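Local coordinates for stage III sporulation protein AH (Bacillus subtilis, PDB 3TUF) that interacts with SpoIIQ to build an intercellular channel between mother cell and forespore, involved in forespore engulfment and in signalling between the two compartments, at residues 182-186 against 187-191; 125-128 against 129-132. All coordinates share one frame; numbering follows the deposited sequence.

Interaction 1 (182-186 against 187-191); sequences EIKTM and KDVAV
No ring takes part where Ile183 meets Lys187; the flat groups are backbone peptides, and the Ile183 carbonyl is their focus. Its O accepts Met186 N at 2.8 Å and, weakly, Lys187 N at 2.7 Å, the latter bent to an N-H...O angle of 123°. These two bonds mark the turn from helix 181-184 into strand 188-194, the closing step of a beta-alpha-beta crossover from the parallel strand 157-163, consistent with the ring-building-motif fold of related secretion and flagellar proteins. Lys187 lays its CB 3.4 Å from Ile183 O, while the rest of its chain runs out extended, away from the helix. Both side chains also touch Ile158 of strand 157-163. A carbon-to-carbon contact joins CG2 of Val189 to the aliphatic CG of Lys184 at 3.9 Å. With CG1 of Val189 opposite the backbone N (chi1 169°), CG2 is the branch left to meet Lys184, whose chain then bends at chi3 (-61°) and carries NZ to Ile176 O. Lys184 O and Lys187 O approach to 3.3 Å without a bond. Lys82 NZ of the SpoIIQ chain donates to both, weakly to the second. Asp188 OD1 weakly accepts Val189 N at 2.8 Å and also receives Leu80 N of SpoIIQ, so one oxygen serves the strand start and the interface.

Interaction 2 (125-128 against 129-132); sequences TALS and EVEG
Leu127 O and Glu131 N form the shortest bond in these two turns of helix, 2.6 Å with an N-H...O angle of 168° and the donor in the carbonyl plane. It belongs to a run of four i to i+4 bonds, the signature of an alpha-helix. Ala126 O takes Val130 N at 2.8 Å, almost straight at 175°, and Ser128 O takes Gly132 N at the same 2.8 Å with its donor tilted out of the carbonyl plane. The first bond, Thr125 O to Glu129 N, is the longest at 3.2 Å. Side chains crowd the same carbonyls: Val130 CB and Glu131 CG each lie 3.2 Å from Leu127 O, the valine branch point three residues on and the glutamate stem four on. Leu127 CD2 touches Val130 CG1 at 4.2 Å, a small apolar patch along the helix. Glu131 sets CG beside its own backbone N (chi1 -62°) and bends again at chi2, which leads a buried carboxylate off the helix. There OE2 makes salt bridges to Arg96 and Arg100 of its own chain, while OE1 meets Lys135 of the second subunit. Glu129 OE2 instead pairs with Arg100 of the second subunit. Helix 114-143 thus lies against helix 84-107 of its own chain, where Leu127 and Val130 rest on Arg96, and against the second copy through salt bridges and the packing of Thr125 and Ser128.

Interactions 1 and 2 are both local and partly buried, yet they hold different elements. Interaction 2 is internal to one long helix, whereas interaction 1 passes from a short helix to a strand outermost in its own chain, where Ala190 and Val191 pair antiparallel with a SpoIIQ strand that continues the sheet. The backbone evidence is four regular i to i+4 bonds at 125-132, against a single weak bond between 182-186 and 187-191. Carboxylates of interaction 2 reach outside it to arginines and a lysine, some in the second copy of the same protein, while interaction 1 also meets SpoIIQ through an aspartate and backbone carbonyls. Their centres lie 16 Å apart, their nearest atoms about 5 Å.

Interaction 1 (182-186 against 187-191)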
ATOM      1  N   GLU B 182     -10.601   4.033  16.935  1.00 46.28           N
ATOM      2  CA  GLU B 182     -11.660   4.847  16.263  1.00 48.65           C
ATOM      3  C   GLU B 182     -12.274   4.053  15.139  1.00 49.66           C
ATOM      4  O   GLU B 182     -13.314   4.428  14.633  1.00 57.84           O
ATOM      5  CB  GLU B 182     -11.157   6.194  15.719  1.00 51.84           C
ATOM      6  CG  GLU B 182     -10.082   6.829  16.569  1.00 73.65           C
ATOM      7  CD  GLU B 182      -8.772   5.966  16.664  1.00 76.46           C
ATOM      8  OE1 GLU B 182      -8.469   5.197  15.707  1.00 86.04           O
ATOM      9  OE2 GLU B 182      -8.059   6.060  17.694  1.00 82.67           O
ATOM     10  N   ILE B 183     -11.586   2.974  14.747  1.00 44.59           N
ATOM     11  CA  ILE B 183     -12.059   2.072  13.724  1.00 45.93           C
ATOM     12  C   ILE B 183     -13.077   1.185  14.423  1.00 47.89           C
ATOM     13  O   ILE B 183     -14.263   1.165  14.026  1.00 53.73           O
ATOM     14  CB  ILE B 183     -10.912   1.200  13.108  1.00 47.42           C
ATOM     15  CG1 ILE B 183      -9.869   2.021  12.286  1.00 49.41           C
ATOM     16  CG2 ILE B 183     -11.481   0.104  12.252  1.00 41.49           C
ATOM     17  CD1 ILE B 183     -10.443   3.065  11.331  1.00 60.20           C
ATOM     18  N   LYS B 184     -12.621   0.492  15.477  1.00 39.88           N
ATOM     19  CA  LYS B 184     -13.443  -0.423  16.236  1.00 40.47           C
ATOM     20  C   LYS B 184     -14.659   0.280  16.817  1.00 43.37           C
ATOM     21  O   LYS B 184     -15.715  -0.310  16.917  1.00 50.32           O
ATOM     22  CB  LYS B 184     -12.633  -1.130  17.323  1.00 45.40           C
ATOM     23  CG  LYS B 184     -11.819  -2.310  16.783  1.00 36.78           C
ATOM     24  CD  LYS B 184     -10.793  -2.866  17.862  1.00 47.51           C
ATOM     25  CE  LYS B 184      -9.750  -1.875  18.347  1.00 40.62           C
ATOM     26  NZ  LYS B 184      -8.813  -2.518  19.338  1.00 45.38           N
ATOM     27  N   THR B 185     -14.526   1.548  17.152  1.00 51.26           N
ATOM     28  CA  THR B 185     -15.652   2.337  17.593  1.00 44.87           C
ATOM     29  C   THR B 185     -16.665   2.631  16.529  1.00 45.41           C
ATOM     30  O   THR B 185     -17.806   2.848  16.846  1.00 54.03           O
ATOM     31  CB  THR B 185     -15.157   3.660  18.109  1.00 47.15           C
ATOM     32  OG1 THR B 185     -14.424   3.359  19.272  1.00 58.50           O
ATOM     33  CG2 THR B 185     -16.303   4.595  18.491  1.00 48.71           C
ATOM     34  N   MET B 186     -16.279   2.663  15.271  1.00 46.22           N
ATOM     35  CA  MET B 186     -17.184   3.203  14.248  1.00 46.97           C
ATOM     36  C   MET B 186     -17.580   2.139  13.262  1.00 43.88           C
ATOM     37  O   MET B 186     -18.448   2.349  12.466  1.00 46.80           O
ATOM     38  CB  MET B 186     -16.477   4.323  13.454  1.00 48.78           C
ATOM     39  CG  MET B 186     -16.034   5.482  14.291  1.00 52.43           C
ATOM     40  SD  MET B 186     -17.511   6.248  14.953  1.00 70.62           S
ATOM     41  CE  MET B 186     -16.859   7.310  16.283  1.00 79.61           C
ATOM     42  N   LYS B 187     -16.898   1.006  13.266  1.00 46.52           N
ATOM     43  CA  LYS B 187     -17.010   0.081  12.167  1.00 44.19           C
ATOM     44  C   LYS B 187     -17.004  -1.302  12.777  1.00 45.32           C
ATOM     45  O   LYS B 187     -16.578  -1.472  13.920  1.00 52.34           O
ATOM     46  CB  LYS B 187     -15.824   0.264  11.168  1.00 46.82           C
ATOM     47  CG  LYS B 187     -15.923   1.524  10.261  1.00 47.02           C
ATOM     48  CD  LYS B 187     -14.602   1.842   9.524  1.00 56.20           C
ATOM     49  CE  LYS B 187     -14.759   3.032   8.581  1.00 73.32           C
ATOM     50  NZ  LYS B 187     -13.432   3.358   7.931  1.00 83.18           N
ATOM     51  N   ASP B 188     -17.473  -2.289  12.023  1.00 46.51           N
ATOM     52  CA  ASP B 188     -17.412  -3.678  12.475  1.00 41.73           C
ATOM     53  C   ASP B 188     -16.045  -4.132  11.984  1.00 43.51           C
ATOM     54  O   ASP B 188     -15.423  -3.444  11.159  1.00 44.82           O
ATOM     55  CB  ASP B 188     -18.623  -4.540  11.962  1.00 47.06           C
ATOM     56  CG  ASP B 188     -18.620  -6.006  12.533  1.00 63.91           C
ATOM     57  OD1 ASP B 188     -17.957  -6.302  13.583  1.00 55.73           O
ATOM     58  OD2 ASP B 188     -19.271  -6.896  11.915  1.00 61.83           O
ATOM     59  N   VAL B 189     -15.579  -5.251  12.518  1.00 34.37           N
ATOM     60  CA  VAL B 189     -14.295  -5.788  12.200  1.00 35.34           C
ATOM     61  C   VAL B 189     -14.489  -7.295  12.127  1.00 35.54           C
ATOM     62  O   VAL B 189     -14.998  -7.903  13.051  1.00 40.77           O
ATOM     63  CB  VAL B 189     -13.306  -5.481  13.361  1.00 32.00           C
ATOM     64  CG1 VAL B 189     -12.028  -6.266  13.194  1.00 34.55           C
ATOM     65  CG2 VAL B 189     -12.975  -3.981  13.495  1.00 30.75           C
ATOM     66  N   ALA B 190     -14.074  -7.926  11.039  1.00 42.79           N
ATOM     67  CA  ALA B 190     -14.228  -9.362  10.963  1.00 40.80           C
ATOM     68  C   ALA B 190     -12.881  -9.999  10.684  1.00 37.41           C
ATOM     69  O   ALA B 190     -12.032  -9.392  10.007  1.00 41.42           O
ATOM     70  CB  ALA B 190     -15.259  -9.702   9.873  1.00 30.48           C
ATOM     71  N   VAL B 191     -12.642 -11.185  11.219  1.00 31.47           N
ATOM     72  CA  VAL B 191     -11.345 -11.802  11.073  1.00 29.98           C
ATOM     73  C   VAL B 191     -11.589 -13.215  10.722  1.00 33.15           C
ATOM     74  O   VAL B 191     -12.201 -13.948  11.523  1.00 40.42           O
ATOM     75  CB  VAL B 191     -10.637 -11.842  12.399  1.00 31.57           C
ATOM     76  CG1 VAL B 191      -9.254 -12.529  12.287  1.00 28.10           C
ATOM     77  CG2 VAL B 191     -10.506 -10.438  12.883  1.00 36.64           C
TER

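Interaction 2 (125-128 against 129-132)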
ATOM      1  N   THR B 125      -7.799  11.519  -0.141  1.00 49.64           N
ATOM      2  CA  THR B 125      -6.921  11.424   1.011  1.00 58.20           C
ATOM      3  C   THR B 125      -7.323  10.284   2.004  1.00 57.90           C
ATOM      4  O   THR B 125      -6.414   9.639   2.611  1.00 60.65           O
ATOM      5  CB  THR B 125      -6.633  12.794   1.682  1.00 50.56           C
ATOM      6  OG1 THR B 125      -7.854  13.443   1.997  1.00 63.06           O
ATOM      7  CG2 THR B 125      -5.871  13.716   0.734  1.00 49.08           C
ATOM      8  N   ALA B 126      -8.632   9.991   2.138  1.00 46.87           N
ATOM      9  CA  ALA B 126      -9.063   8.913   3.033  1.00 49.82           C
ATOM     10  C   ALA B 126      -8.613   7.575   2.517  1.00 48.95           C
ATOM     11  O   ALA B 126      -8.231   6.671   3.289  1.00 58.96           O
ATOM     12  CB  ALA B 126     -10.579   8.893   3.192  1.00 48.33           C
ATOM     13  N   LEU B 127      -8.692   7.441   1.202  1.00 44.49           N
ATOM     14  CA  LEU B 127      -8.280   6.206   0.580  1.00 48.05           C
ATOM     15  C   LEU B 127      -6.831   5.886   0.927  1.00 50.21           C
ATOM     16  O   LEU B 127      -6.543   4.737   1.290  1.00 50.54           O
ATOM     17  CB  LEU B 127      -8.444   6.265  -0.929  1.00 47.77           C
ATOM     18  CG  LEU B 127      -8.943   5.041  -1.696  1.00 42.15           C
ATOM     19  CD1 LEU B 127      -8.172   5.080  -2.939  1.00 41.51           C
ATOM     20  CD2 LEU B 127      -8.842   3.618  -1.058  1.00 42.33           C
ATOM     21  N   SER B 128      -5.936   6.887   0.810  1.00 43.40           N
ATOM     22  CA  SER B 128      -4.537   6.740   1.238  1.00 53.49           C
ATOM     23  C   SER B 128      -4.380   6.257   2.634  1.00 50.43           C
ATOM     24  O   SER B 128      -3.458   5.494   2.972  1.00 49.48           O
ATOM     25  CB  SER B 128      -3.888   8.086   1.291  1.00 54.90           C
ATOM     26  OG  SER B 128      -3.793   8.545  -0.018  1.00 52.70           O
ATOM     27  N   GLU B 129      -5.222   6.802   3.482  1.00 44.74           N
ATOM     28  CA  GLU B 129      -5.126   6.452   4.856  1.00 49.79           C
ATOM     29  C   GLU B 129      -5.608   5.031   5.094  1.00 49.83           C
ATOM     30  O   GLU B 129      -4.952   4.280   5.845  1.00 44.78           O
ATOM     31  CB  GLU B 129      -5.789   7.517   5.726  1.00 51.79           C
ATOM     32  CG  GLU B 129      -4.961   8.849   5.697  1.00 53.52           C
ATOM     33  CD  GLU B 129      -3.414   8.653   6.015  1.00 58.34           C
ATOM     34  OE1 GLU B 129      -3.080   7.802   6.873  1.00 75.37           O
ATOM     35  OE2 GLU B 129      -2.530   9.345   5.408  1.00 67.87           O
ATOM     36  N   VAL B 130      -6.702   4.659   4.409  1.00 38.36           N
ATOM     37  CA  VAL B 130      -7.131   3.281   4.308  1.00 42.79           C
ATOM     38  C   VAL B 130      -5.973   2.416   3.800  1.00 43.30           C
ATOM     39  O   VAL B 130      -5.623   1.399   4.432  1.00 42.25           O
ATOM     40  CB  VAL B 130      -8.361   3.168   3.352  1.00 46.38           C
ATOM     41  CG1 VAL B 130      -8.529   1.730   2.699  1.00 36.69           C
ATOM     42  CG2 VAL B 130      -9.625   3.623   4.075  1.00 42.59           C
ATOM     43  N   GLU B 131      -5.371   2.819   2.675  1.00 49.05           N
ATOM     44  CA  GLU B 131      -4.197   2.096   2.143  1.00 50.72           C
ATOM     45  C   GLU B 131      -3.146   1.882   3.236  1.00 46.15           C
ATOM     46  O   GLU B 131      -2.654   0.754   3.424  1.00 42.94           O
ATOM     47  CB  GLU B 131      -3.505   2.826   0.948  1.00 62.07           C
ATOM     48  CG  GLU B 131      -4.303   3.084  -0.386  1.00 51.11           C
ATOM     49  CD  GLU B 131      -4.462   1.819  -1.277  1.00 62.15           C
ATOM     50  OE1 GLU B 131      -3.955   0.732  -0.863  1.00 64.71           O
ATOM     51  OE2 GLU B 131      -5.087   1.922  -2.391  1.00 65.43           O
ATOM     52  N   GLY B 132      -2.800   2.974   3.934  1.00 40.91           N
ATOM     53  CA  GLY B 132      -1.774   2.930   4.988  1.00 42.78           C
ATOM     54  C   GLY B 132      -2.153   2.006   6.144  1.00 49.34           C
ATOM     55  O   GLY B 132      -1.307   1.215   6.651  1.00 44.39           O
TER